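Extracellular solute-binding protein family 1 (Pseudothermotoga lettingae, PDB 5CI5) binds alpha-D-tagatopyranose and probably serves as the extracellular sugar-capturing component of an ABC transporter. Local coordinates at residues A[97-102]-A[303-307]; A[159-165]-A[287-291]; A[180-184]-A[238-242]. All blocks are in the same frame, centred on the assembly; numbering follows the deposited sequence. Where two conformers were deposited one is given.

Contact 1: A[97-102]-A[303-307]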
ATOM      1  N   GLY A  97       2.317 -16.825  17.049  1.00 10.27           N
ATOM      2  CA  GLY A  97       2.334 -18.220  16.646  1.00 10.99           C
ATOM      3  C   GLY A  97       1.269 -18.588  15.624  1.00  8.52           C
ATOM      4  O   GLY A  97       0.961 -19.749  15.438  1.00 10.91           O
ATOM      5  N   TRP A  98       0.688 -17.588  14.967  1.00  8.88           N
ATOM      6  CA  TRP A  98      -0.429 -17.827  14.056  1.00  8.08           C
ATOM      7  C   TRP A  98       0.003 -18.281  12.675  1.00  7.74           C
ATOM      8  O   TRP A  98      -0.838 -18.752  11.885  1.00 10.35           O
ATOM      9  CB  TRP A  98      -1.252 -16.556  13.920  1.00 10.04           C
ATOM     10  CG  TRP A  98      -2.084 -16.194  15.113  1.00  9.04           C
ATOM     11  CD1 TRP A  98      -2.319 -16.937  16.229  1.00 11.57           C
ATOM     12  CD2 TRP A  98      -2.795 -14.958  15.297  1.00  9.22           C
ATOM     13  NE1 TRP A  98      -3.134 -16.244  17.089  1.00 12.02           N
ATOM     14  CE2 TRP A  98      -3.436 -15.027  16.542  1.00  9.99           C
ATOM     15  CE3 TRP A  98      -2.936 -13.796  14.531  1.00 10.02           C
ATOM     16  CZ2 TRP A  98      -4.241 -13.985  17.033  1.00 12.97           C
ATOM     17  CZ3 TRP A  98      -3.746 -12.770  15.012  1.00 14.70           C
ATOM     18  CH2 TRP A  98      -4.366 -12.868  16.262  1.00 12.48           C
ATOM     19  N   LEU A  99       1.287 -18.114  12.360  1.00  7.97           N
ATOM     20  CA  LEU A  99       1.814 -18.421  11.025  1.00  8.69           C
ATOM     21  C   LEU A  99       2.853 -19.547  10.990  1.00 10.85           C
ATOM     22  O   LEU A  99       3.733 -19.645  11.834  1.00  9.98           O
ATOM     23  CB  LEU A  99       2.446 -17.163  10.409  1.00  8.49           C
ATOM     24  CG  LEU A  99       1.538 -15.950  10.234  1.00  7.89           C
ATOM     25  CD1 LEU A  99       2.301 -14.838   9.519  1.00  7.38           C
ATOM     26  CD2 LEU A  99       0.239 -16.232   9.488  1.00  7.10           C
ATOM     27  N   GLU A 100       2.718 -20.397   9.986  1.00 10.59           N
ATOM     28  CA  GLU A 100       3.707 -21.439   9.695  1.00  8.47           C
ATOM     29  C   GLU A 100       4.992 -20.804   9.171  1.00  9.68           C
ATOM     30  O   GLU A 100       4.935 -19.951   8.293  1.00 10.97           O
ATOM     31  CB  GLU A 100       3.134 -22.406   8.658  1.00 10.63           C
ATOM     32  CG  GLU A 100       4.039 -23.571   8.288  1.00  9.31           C
ATOM     33  CD  GLU A 100       4.045 -24.687   9.307  1.00 10.00           C
ATOM     34  OE1 GLU A 100       3.385 -24.586  10.373  1.00 11.14           O
ATOM     35  OE2 GLU A 100       4.694 -25.707   9.022  1.00 13.15           O
ATOM     36  N   PRO A 101       6.162 -21.204   9.709  1.00  8.64           N
ATOM     37  CA  PRO A 101       7.410 -20.668   9.144  1.00  9.83           C
ATOM     38  C   PRO A 101       7.605 -21.135   7.710  1.00 11.22           C
ATOM     39  O   PRO A 101       7.161 -22.229   7.328  1.00 10.21           O
ATOM     40  CB  PRO A 101       8.506 -21.247  10.059  1.00 10.48           C
ATOM     41  CG  PRO A 101       7.901 -22.499  10.595  1.00 11.26           C
ATOM     42  CD  PRO A 101       6.428 -22.183  10.775  1.00 11.21           C
HETATM   43  N   MSE A 102       8.235 -20.302   6.893  0.53  9.94           N
HETATM   44  CA  MSE A 102       8.502 -20.681   5.506  0.53 10.29           C
HETATM   45  C   MSE A 102      10.031 -20.707   5.195  0.53 11.55           C
HETATM   46  O   MSE A 102      10.424 -20.716   4.032  0.53 11.12           O
HETATM   47  CB  MSE A 102       7.699 -19.737   4.557  0.53 11.34           C
HETATM   48  CG  MSE A 102       6.120 -19.984   4.590  0.53  8.96           C
HETATM   49 SE   MSE A 102       4.881 -18.581   3.878  0.53 27.19          SE
HETATM   50  CE  MSE A 102       5.019 -19.016   1.990  0.53 19.58           C
ATOM     51  N   LEU A 303       2.056 -13.813   0.776  1.00  8.30           N
ATOM     52  CA  LEU A 303       1.282 -15.018   0.981  1.00  7.78           C
ATOM     53  C   LEU A 303       1.770 -15.694   2.264  1.00  8.12           C
ATOM     54  O   LEU A 303       2.966 -15.913   2.437  1.00  8.06           O
ATOM     55  CB  LEU A 303       1.413 -15.971  -0.206  1.00  8.44           C
ATOM     56  CG  LEU A 303       1.082 -15.350  -1.547  1.00  9.17           C
ATOM     57  CD1 LEU A 303       1.483 -16.283  -2.682  1.00 10.24           C
ATOM     58  CD2 LEU A 303      -0.393 -15.036  -1.624  1.00 14.37           C
ATOM     59  N   VAL A 304       0.838 -15.986   3.163  1.00  8.34           N
ATOM     60  CA  VAL A 304       1.169 -16.631   4.444  1.00  6.01           C
ATOM     61  C   VAL A 304       0.320 -17.886   4.629  1.00  7.39           C
ATOM     62  O   VAL A 304      -0.750 -17.999   4.061  1.00  8.93           O
ATOM     63  CB  VAL A 304       0.976 -15.696   5.669  1.00  8.65           C
ATOM     64  CG1 VAL A 304       1.749 -14.404   5.449  1.00  6.50           C
ATOM     65  CG2 VAL A 304      -0.492 -15.407   5.947  1.00  9.16           C
ATOM     66  N   ILE A 305       0.834 -18.817   5.425  1.00  9.66           N
ATOM     67  CA  ILE A 305       0.169 -20.087   5.717  1.00  9.72           C
ATOM     68  C   ILE A 305      -0.103 -20.160   7.205  1.00  7.61           C
ATOM     69  O   ILE A 305       0.843 -20.191   7.984  1.00  9.76           O
ATOM     70  CB  ILE A 305       1.042 -21.274   5.289  1.00 10.61           C
ATOM     71  CG1 ILE A 305       1.273 -21.239   3.775  1.00  8.71           C
ATOM     72  CG2 ILE A 305       0.399 -22.601   5.715  1.00  9.85           C
ATOM     73  CD1 ILE A 305       2.300 -22.223   3.304  1.00  9.85           C
ATOM     74  N   PRO A 306      -1.381 -20.194   7.612  1.00  7.45           N
ATOM     75  CA  PRO A 306      -1.655 -20.250   9.044  1.00  8.42           C
ATOM     76  C   PRO A 306      -1.122 -21.545   9.664  1.00  9.57           C
ATOM     77  O   PRO A 306      -1.204 -22.609   9.059  1.00 10.90           O
ATOM     78  CB  PRO A 306      -3.193 -20.176   9.117  1.00 13.82           C
ATOM     79  CG  PRO A 306      -3.573 -19.457   7.858  1.00 11.65           C
ATOM     80  CD  PRO A 306      -2.628 -20.044   6.838  1.00 10.94           C
ATOM     81  N   SER A 307      -0.592 -21.430  10.883  1.00 10.14           N
ATOM     82  CA  SER A 307      -0.065 -22.569  11.597  1.00  9.86           C
ATOM     83  C   SER A 307      -1.175 -23.585  11.909  1.00  9.41           C
ATOM     84  O   SER A 307      -0.891 -24.761  12.144  1.00 12.03           O
ATOM     85  CB  SER A 307       0.597 -22.082  12.877  1.00 11.03           C
ATOM     86  OG  SER A 307      -0.372 -21.403  13.658  1.00 13.03           O
TER
HETATM   87  O   HOH W   1       3.227 -18.319   6.764  1.00 11.76           O
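E100 and I305 meet through backbone and side chain alike. E100 N donates to I305 O at 2.8 Å, nearly along the C=O axis, and S307 N returns a bond to W98 O (2.9 Å), the two framing L99 and P306 as a single non-hydrogen-bonded antiparallel bridge. From E100 CB the side chain can be followed outward: CB lies 3.3 Å from I305 O and also brushes I305 CG2; CG, anti to the backbone N (chi1 -178°), carries the chain on; a bend at chi2 (79°) then swings the carboxylate round, with OE1 4.2 Å from S307 CA and in a salt bridge to K312 of helix 312-322. The L99 side chain ends with CD1 and CD2 against V304, and M102 SE lies 3.6 Å from L303 O. At the end nearer helix 89-95, S307 OG donates to G97 O over 2.8 Å, in the carbonyl plane and on a lone pair; G97 closes that helix in a Schellman motif. Replacing S307 with an alanine would probably leave G97 O without this donor and let the turn after the helix shift more easily. Beyond the bridge, a water accepts from I305 N and donates to E100 O. Directional polar bonds thus fasten the loop to the end of strand 298-304, and E100 OE1 and S307 O share K312 NZ, giving the carboxylate its countercharge.

Contact 2: A[159-165]-A[287-291]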
ATOM      1  N   PRO A 159       4.467  18.823 -10.053  1.00 11.25           N
ATOM      2  CA  PRO A 159       5.120  19.513  -8.927  1.00 10.44           C
ATOM      3  C   PRO A 159       6.200  18.658  -8.278  1.00 10.95           C
ATOM      4  O   PRO A 159       6.011  17.442  -8.122  1.00 12.56           O
ATOM      5  CB  PRO A 159       3.965  19.772  -7.951  1.00 11.87           C
ATOM      6  CG  PRO A 159       2.925  18.762  -8.320  1.00 12.46           C
ATOM      7  CD  PRO A 159       3.033  18.587  -9.804  1.00 12.12           C
ATOM      8  N   LYS A 160       7.288  19.300  -7.864  1.00 10.53           N
ATOM      9  CA  LYS A 160       8.403  18.620  -7.217  1.00 12.42           C
ATOM     10  C   LYS A 160       8.451  18.930  -5.724  1.00 11.99           C
ATOM     11  O   LYS A 160       8.928  18.120  -4.939  1.00 11.55           O
ATOM     12  CB  LYS A 160       9.725  19.033  -7.863  1.00 11.77           C
ATOM     13  CG  LYS A 160       9.852  18.620  -9.330  1.00 14.91           C
ATOM     14  CD  LYS A 160      11.064  19.292  -9.977  1.00 28.90           C
ATOM     15  CE  LYS A 160      10.926  19.373 -11.509  1.00 41.15           C
ATOM     16  NZ  LYS A 160      11.730  20.484 -12.124  1.00 51.79           N
ATOM     17  N   THR A 161       7.953  20.101  -5.341  1.00 11.18           N
ATOM     18  CA  THR A 161       8.027  20.543  -3.961  1.00 10.82           C
ATOM     19  C   THR A 161       6.652  20.768  -3.376  1.00 11.69           C
ATOM     20  O   THR A 161       5.648  20.870  -4.096  1.00  9.80           O
ATOM     21  CB  THR A 161       8.769  21.851  -3.843  1.00 10.69           C
ATOM     22  OG1 THR A 161       7.980  22.860  -4.490  1.00 13.03           O
ATOM     23  CG2 THR A 161      10.158  21.743  -4.500  1.00 16.82           C
ATOM     24  N   TRP A 162       6.597  20.859  -2.062  1.00  8.38           N
ATOM     25  CA  TRP A 162       5.337  21.190  -1.410  1.00  9.92           C
ATOM     26  C   TRP A 162       4.766  22.519  -1.900  1.00  8.71           C
ATOM     27  O   TRP A 162       3.547  22.652  -2.066  1.00 10.33           O
ATOM     28  CB  TRP A 162       5.510  21.249   0.090  1.00  8.48           C
ATOM     29  CG  TRP A 162       5.543  19.921   0.761  1.00  8.37           C
ATOM     30  CD1 TRP A 162       5.543  18.685   0.168  1.00 11.60           C
ATOM     31  CD2 TRP A 162       5.530  19.693   2.163  1.00 10.18           C
ATOM     32  NE1 TRP A 162       5.547  17.708   1.127  1.00 10.55           N
ATOM     33  CE2 TRP A 162       5.534  18.300   2.361  1.00 11.90           C
ATOM     34  CE3 TRP A 162       5.526  20.533   3.285  1.00 11.05           C
ATOM     35  CZ2 TRP A 162       5.522  17.726   3.633  1.00 10.41           C
ATOM     36  CZ3 TRP A 162       5.516  19.944   4.557  1.00  9.29           C
ATOM     37  CH2 TRP A 162       5.531  18.571   4.711  1.00  9.75           C
ATOM     38  N   ASP A 163       5.626  23.501  -2.133  1.00  9.80           N
ATOM     39  CA  ASP A 163       5.134  24.798  -2.583  1.00 11.78           C
ATOM     40  C   ASP A 163       4.476  24.652  -3.961  1.00 10.94           C
ATOM     41  O   ASP A 163       3.401  25.204  -4.233  1.00 11.41           O
ATOM     42  CB  ASP A 163       6.254  25.816  -2.651  1.00 12.70           C
ATOM     43  CG  ASP A 163       6.667  26.326  -1.270  1.00 19.37           C
ATOM     44  OD1 ASP A 163       5.926  26.097  -0.288  1.00 21.98           O
ATOM     45  OD2 ASP A 163       7.731  26.957  -1.185  1.00 26.94           O
ATOM     46  N   GLU A 164       5.116  23.878  -4.827  1.00 10.35           N
ATOM     47  CA  GLU A 164       4.579  23.654  -6.168  1.00 11.23           C
ATOM     48  C   GLU A 164       3.296  22.825  -6.105  1.00 10.60           C
ATOM     49  O   GLU A 164       2.357  23.077  -6.863  1.00 10.42           O
ATOM     50  CB  GLU A 164       5.629  22.978  -7.051  1.00 11.86           C
ATOM     51  CG  GLU A 164       6.781  23.916  -7.381  1.00  9.74           C
ATOM     52  CD  GLU A 164       7.959  23.224  -8.059  1.00 16.78           C
ATOM     53  OE1 GLU A 164       7.936  21.992  -8.230  1.00 19.80           O
ATOM     54  OE2 GLU A 164       8.922  23.933  -8.412  1.00 19.25           O
ATOM     55  N   LEU A 165       3.231  21.880  -5.169  1.00  9.73           N
ATOM     56  CA  LEU A 165       2.042  21.035  -5.024  1.00  9.32           C
ATOM     57  C   LEU A 165       0.865  21.906  -4.653  1.00 11.05           C
ATOM     58  O   LEU A 165      -0.222  21.789  -5.211  1.00 10.98           O
ATOM     59  CB  LEU A 165       2.260  19.947  -3.964  1.00  8.28           C
ATOM     60  CG  LEU A 165       1.032  19.169  -3.476  1.00 10.86           C
ATOM     61  CD1 LEU A 165       0.416  18.463  -4.641  1.00 15.89           C
ATOM     62  CD2 LEU A 165       1.456  18.188  -2.400  1.00 13.57           C
ATOM     63  N   LEU A 287       7.694  11.152  -8.415  1.00 10.09           N
ATOM     64  CA  LEU A 287       8.087  11.267  -7.024  1.00  9.96           C
ATOM     65  C   LEU A 287       7.151  12.252  -6.313  1.00  6.41           C
ATOM     66  O   LEU A 287       6.891  13.346  -6.815  1.00 10.01           O
ATOM     67  CB  LEU A 287       9.531  11.743  -6.934  1.00 11.54           C
ATOM     68  CG  LEU A 287      10.132  11.953  -5.550  1.00  8.72           C
ATOM     69  CD1 LEU A 287      10.181  10.660  -4.746  1.00 10.55           C
ATOM     70  CD2 LEU A 287      11.539  12.520  -5.707  1.00 13.35           C
ATOM     71  N   HIS A 288       6.623  11.874  -5.149  1.00  7.99           N
ATOM     72  CA  HIS A 288       5.685  12.769  -4.511  1.00  8.32           C
ATOM     73  C   HIS A 288       6.419  14.068  -4.143  1.00  7.57           C
ATOM     74  O   HIS A 288       7.577  14.048  -3.687  1.00  8.90           O
ATOM     75  CB  HIS A 288       5.051  12.143  -3.267  1.00  6.82           C
ATOM     76  CG  HIS A 288       3.830  12.865  -2.771  1.00  7.98           C
ATOM     77  ND1 HIS A 288       3.897  14.003  -1.998  1.00  7.06           N
ATOM     78  CD2 HIS A 288       2.513  12.583  -2.913  1.00  6.26           C
ATOM     79  CE1 HIS A 288       2.672  14.392  -1.686  1.00  7.93           C
ATOM     80  NE2 HIS A 288       1.811  13.555  -2.251  1.00  8.05           N
ATOM     81  N   PRO A 289       5.760  15.210  -4.360  1.00  9.49           N
ATOM     82  CA  PRO A 289       6.338  16.476  -3.894  1.00  9.57           C
ATOM     83  C   PRO A 289       6.796  16.408  -2.434  1.00  8.12           C
ATOM     84  O   PRO A 289       6.134  15.780  -1.592  1.00  8.61           O
ATOM     85  CB  PRO A 289       5.178  17.463  -4.059  1.00 10.09           C
ATOM     86  CG  PRO A 289       4.420  16.914  -5.225  1.00 11.43           C
ATOM     87  CD  PRO A 289       4.476  15.417  -5.056  1.00  8.56           C
ATOM     88  N   TYR A 290       7.921  17.054  -2.143  1.00  8.50           N
ATOM     89  CA  TYR A 290       8.499  16.971  -0.806  1.00  7.61           C
ATOM     90  C   TYR A 290       8.993  18.342  -0.340  1.00 10.86           C
ATOM     91  O   TYR A 290       8.985  19.330  -1.095  1.00 11.83           O
ATOM     92  CB  TYR A 290       9.618  15.912  -0.775  1.00  9.09           C
ATOM     93  CG  TYR A 290      10.810  16.214  -1.661  1.00 10.11           C
ATOM     94  CD1 TYR A 290      11.887  16.943  -1.186  1.00 13.96           C
ATOM     95  CD2 TYR A 290      10.860  15.753  -2.959  1.00 11.97           C
ATOM     96  CE1 TYR A 290      12.983  17.208  -1.995  1.00 18.25           C
ATOM     97  CE2 TYR A 290      11.945  16.013  -3.773  1.00 15.17           C
ATOM     98  CZ  TYR A 290      13.007  16.741  -3.279  1.00 23.31           C
ATOM     99  OH  TYR A 290      14.090  16.997  -4.082  1.00 27.46           O
ATOM    100  N   ASP A 291       9.384  18.384   0.931  1.00 11.89           N
ATOM    101  CA  ASP A 291       9.828  19.578   1.628  1.00 11.16           C
ATOM    102  C   ASP A 291      11.352  19.497   1.810  1.00 12.74           C
ATOM    103  O   ASP A 291      12.111  20.024   0.988  1.00 16.20           O
ATOM    104  CB  ASP A 291       9.096  19.675   2.973  1.00 13.23           C
ATOM    105  CG  ASP A 291       9.628  20.775   3.865  1.00 17.87           C
ATOM    106  OD1 ASP A 291       9.939  21.864   3.339  1.00 18.16           O
ATOM    107  OD2 ASP A 291       9.711  20.554   5.093  1.00 17.31           O
TER
HETATM  108  O   HOH W   2       7.557  15.280  -8.466  1.00 20.41           O
HETATM  109  O   HOH W   3       4.596  14.967   1.067  1.00 10.16           O
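The ring of P289 is the bump here, pushed into a hollow that P159, T161, W162 and L165 line at the start of helix 162-172. Its CG approaches P159 O to 3.3 Å and rests on P159 CG as well, while its CB lies against T161 O and L165 CB, the latter at 3.8 Å. L165 crosses the proline at about a right angle; with CG anti to the backbone N (chi1 167°), it also sends CD2 to H288 CE1. A second bump is D291 CB, which stands over the six-membered ring of W162, 3.6 Å from its centroid and 12° off the normal, a CH-pi contact. The carboxylate beyond it is turned 21° from the indole plane and forms a salt bridge with K224. P289 O comes to the indole at its edge, in plane, and a water links the two: it accepts from W162 NE1 at 2.9 Å and donates to P289 O. The same carbonyl takes H288 ND1 on a lone pair at 2.9 Å; with NE2 bonded to Y182 OH, the imidazole is held at both nitrogens. Between these features the backbones form one parallel bridge, Y290 N donating to K160 O (3.2 Å) and W162 N to Y290 O. T161 and E164 make a capping box: E164 N donates to T161 OG1 and T161 N returns a weak bond to E164 OE1, which takes a stronger one from K160 N. F199 of helix 190-202 and F228 of helix 220-234 meet the W162 ring. Loop 287-291 therefore docks on a capped helix start by the fit of P289 and D291 together with two backbone bonds, while imidazole and water satisfy P289 O, and water W162 NE1.

Contact 3: A[180-184]-A[238-242]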
ATOM      1  N   TYR A 180     -11.347  18.777  -7.900  1.00 11.58           N
ATOM      2  CA  TYR A 180     -10.399  18.892  -6.792  1.00  9.71           C
ATOM      3  C   TYR A 180      -8.976  18.658  -7.246  1.00  9.89           C
ATOM      4  O   TYR A 180      -8.708  17.771  -8.052  1.00 10.83           O
ATOM      5  CB  TYR A 180     -10.755  17.898  -5.707  1.00  5.68           C
ATOM      6  CG  TYR A 180     -12.145  18.140  -5.153  1.00  7.37           C
ATOM      7  CD1 TYR A 180     -12.349  19.026  -4.118  1.00 16.45           C
ATOM      8  CD2 TYR A 180     -13.260  17.488  -5.708  1.00 12.47           C
ATOM      9  CE1 TYR A 180     -13.636  19.248  -3.632  1.00 19.52           C
ATOM     10  CE2 TYR A 180     -14.522  17.705  -5.224  1.00 15.81           C
ATOM     11  CZ  TYR A 180     -14.704  18.580  -4.204  1.00 19.77           C
ATOM     12  OH  TYR A 180     -15.984  18.767  -3.753  1.00 31.58           O
ATOM     13  N   GLY A 181      -8.065  19.466  -6.719  1.00  8.21           N
ATOM     14  CA  GLY A 181      -6.666  19.352  -7.073  1.00  8.59           C
ATOM     15  C   GLY A 181      -5.886  18.208  -6.421  1.00  7.45           C
ATOM     16  O   GLY A 181      -5.005  17.640  -7.062  1.00  9.77           O
ATOM     17  N   TYR A 182      -6.189  17.875  -5.169  1.00  7.69           N
ATOM     18  CA  TYR A 182      -5.343  16.911  -4.410  1.00  6.84           C
ATOM     19  C   TYR A 182      -6.148  16.225  -3.304  1.00  9.39           C
ATOM     20  O   TYR A 182      -6.652  16.868  -2.377  1.00  8.47           O
ATOM     21  CB  TYR A 182      -4.090  17.620  -3.815  1.00  8.03           C
ATOM     22  CG  TYR A 182      -3.168  16.650  -3.102  1.00  8.11           C
ATOM     23  CD1 TYR A 182      -2.153  15.999  -3.794  1.00  8.13           C
ATOM     24  CD2 TYR A 182      -3.323  16.361  -1.750  1.00  9.59           C
ATOM     25  CE1 TYR A 182      -1.318  15.086  -3.160  1.00  6.72           C
ATOM     26  CE2 TYR A 182      -2.490  15.458  -1.109  1.00  8.14           C
ATOM     27  CZ  TYR A 182      -1.497  14.805  -1.831  1.00  7.97           C
ATOM     28  OH  TYR A 182      -0.646  13.905  -1.235  1.00  7.65           O
ATOM     29  N   GLY A 183      -6.259  14.911  -3.416  1.00  8.20           N
ATOM     30  CA  GLY A 183      -7.050  14.128  -2.485  1.00  6.69           C
ATOM     31  C   GLY A 183      -6.244  13.743  -1.257  1.00  7.95           C
ATOM     32  O   GLY A 183      -5.202  13.094  -1.384  1.00 10.00           O
ATOM     33  N   VAL A 184      -6.752  14.123  -0.078  1.00  7.94           N
ATOM     34  CA  VAL A 184      -6.148  13.826   1.227  1.00  8.18           C
ATOM     35  C   VAL A 184      -6.902  12.677   1.906  1.00 10.50           C
ATOM     36  O   VAL A 184      -8.110  12.769   2.072  1.00  8.17           O
ATOM     37  CB  VAL A 184      -6.184  15.067   2.154  1.00  9.45           C
ATOM     38  CG1 VAL A 184      -5.657  14.753   3.541  1.00  9.90           C
ATOM     39  CG2 VAL A 184      -5.413  16.244   1.530  1.00  9.65           C
ATOM     40  N   VAL A 238      -8.548  21.820  -1.135  1.00 10.33           N
ATOM     41  CA  VAL A 238      -8.264  21.274  -2.464  1.00  8.56           C
ATOM     42  C   VAL A 238      -8.626  19.791  -2.613  1.00  7.54           C
ATOM     43  O   VAL A 238      -8.404  19.189  -3.663  1.00  9.11           O
ATOM     44  CB  VAL A 238      -6.783  21.461  -2.845  1.00  8.65           C
ATOM     45  CG1 VAL A 238      -6.481  22.949  -2.991  1.00 10.42           C
ATOM     46  CG2 VAL A 238      -5.854  20.792  -1.848  1.00  8.28           C
ATOM     47  N   SER A 239      -9.216  19.241  -1.564  1.00  9.34           N
ATOM     48  CA  SER A 239      -9.586  17.832  -1.473  1.00  9.90           C
ATOM     49  C   SER A 239     -11.087  17.636  -1.309  1.00 10.28           C
ATOM     50  O   SER A 239     -11.773  18.445  -0.661  1.00 10.21           O
ATOM     51  CB  SER A 239      -8.881  17.205  -0.264  1.00  9.92           C
ATOM     52  OG  SER A 239      -9.107  15.804  -0.181  1.00  9.19           O
ATOM     53  N   PRO A 240     -11.604  16.533  -1.844  1.00  9.80           N
ATOM     54  CA  PRO A 240     -12.918  16.092  -1.373  1.00  9.83           C
ATOM     55  C   PRO A 240     -12.851  15.821   0.134  1.00 10.20           C
ATOM     56  O   PRO A 240     -11.761  15.728   0.712  1.00 11.03           O
ATOM     57  CB  PRO A 240     -13.168  14.806  -2.169  1.00 10.79           C
ATOM     58  CG  PRO A 240     -12.262  14.901  -3.339  1.00 10.09           C
ATOM     59  CD  PRO A 240     -11.045  15.601  -2.823  1.00  7.13           C
ATOM     60  N   ASN A 241     -14.007  15.651   0.760  1.00 13.72           N
ATOM     61  CA  ASN A 241     -14.084  15.475   2.201  1.00 14.80           C
ATOM     62  C   ASN A 241     -13.177  14.365   2.722  1.00 11.23           C
ATOM     63  O   ASN A 241     -13.463  13.183   2.553  1.00 11.16           O
ATOM     64  CB  ASN A 241     -15.533  15.175   2.599  1.00 16.52           C
ATOM     65  CG  ASN A 241     -15.752  15.247   4.095  1.00 28.85           C
ATOM     66  OD1 ASN A 241     -14.809  15.153   4.888  1.00 22.89           O
ATOM     67  ND2 ASN A 241     -17.007  15.406   4.493  1.00 38.29           N
ATOM     68  N   ALA A 242     -12.069  14.765   3.340  1.00 13.12           N
ATOM     69  CA  ALA A 242     -11.014  13.830   3.695  1.00 11.40           C
ATOM     70  C   ALA A 242     -11.455  12.825   4.755  1.00 11.42           C
ATOM     71  O   ALA A 242     -10.932  11.720   4.830  1.00 11.54           O
ATOM     72  CB  ALA A 242      -9.778  14.585   4.176  1.00 10.98           C
TER
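The Y180 ring turns one face to P240: P240 N lies off-centre over it, 3.4 Å above the plane, and P240 CG makes a CH-pi contact 3.9 Å from the ring centroid, 23° off the normal. At the ring's edge, in plane, is V238 O. Y180 CG, placed anti to the carbonyl carbon and beside the backbone N (chi1 -60°), is 3.6 Å from P240 CD. Y182 CB touches V238 CG2, while the Y182 ring leads away, with V184 CG2 at its edge and Y182 OH bonded to H288 NE2. The backbone of Y182 stays in the seam, its N donating to V238 O at 3.0 Å from above the carbonyl plane. S239 links the two loops through its hydroxyl. Its OG, anti to the backbone N, accepts from V184 N at 2.9 Å in a nearly straight bond (173°) and donates to P240 O, in plane and on a lone pair, at 2.8 Å. Gripped by two bonds, the hydroxyl ties 180-184 to the 239-240 backbone. At the far end A242 CB packs 3.2 Å from V184 O; that oxygen is hydrogen-bonded to Y250 OH of helix 247-255. Two loops without regular structure, one following helix 162-172 and the other helix 220-234, are thus locked together in the interior: a single serine hydroxyl gives V184 N an acceptor and P240 O a donor, while the Y180-P240 stack forms a separate apolar patch on the seam.

In the fold
Along the chain the six segments come in mirror order: 97-102, 159-165 and 180-184, then 238-242, 287-291 and 303-307, so contact 1 encloses contact 2, which encloses contact 3. Contact 1 sits at the seven-stranded mixed sheet; its centre is about 41 Å from that of contact 2 and 39 Å from that of contact 3, across the chain's centre. Contacts 2 and 3 are neighbours, 16 Å between centres, beside the three-stranded sheet; H288 NE2 and Y182 OH join them in a probable hydrogen bond of 2.7 Å. This distribution fits the two-lobed solute-binding fold: contact 1 lies in one lobe and contacts 2 and 3 probably in the other, consistent with the sugar held between them.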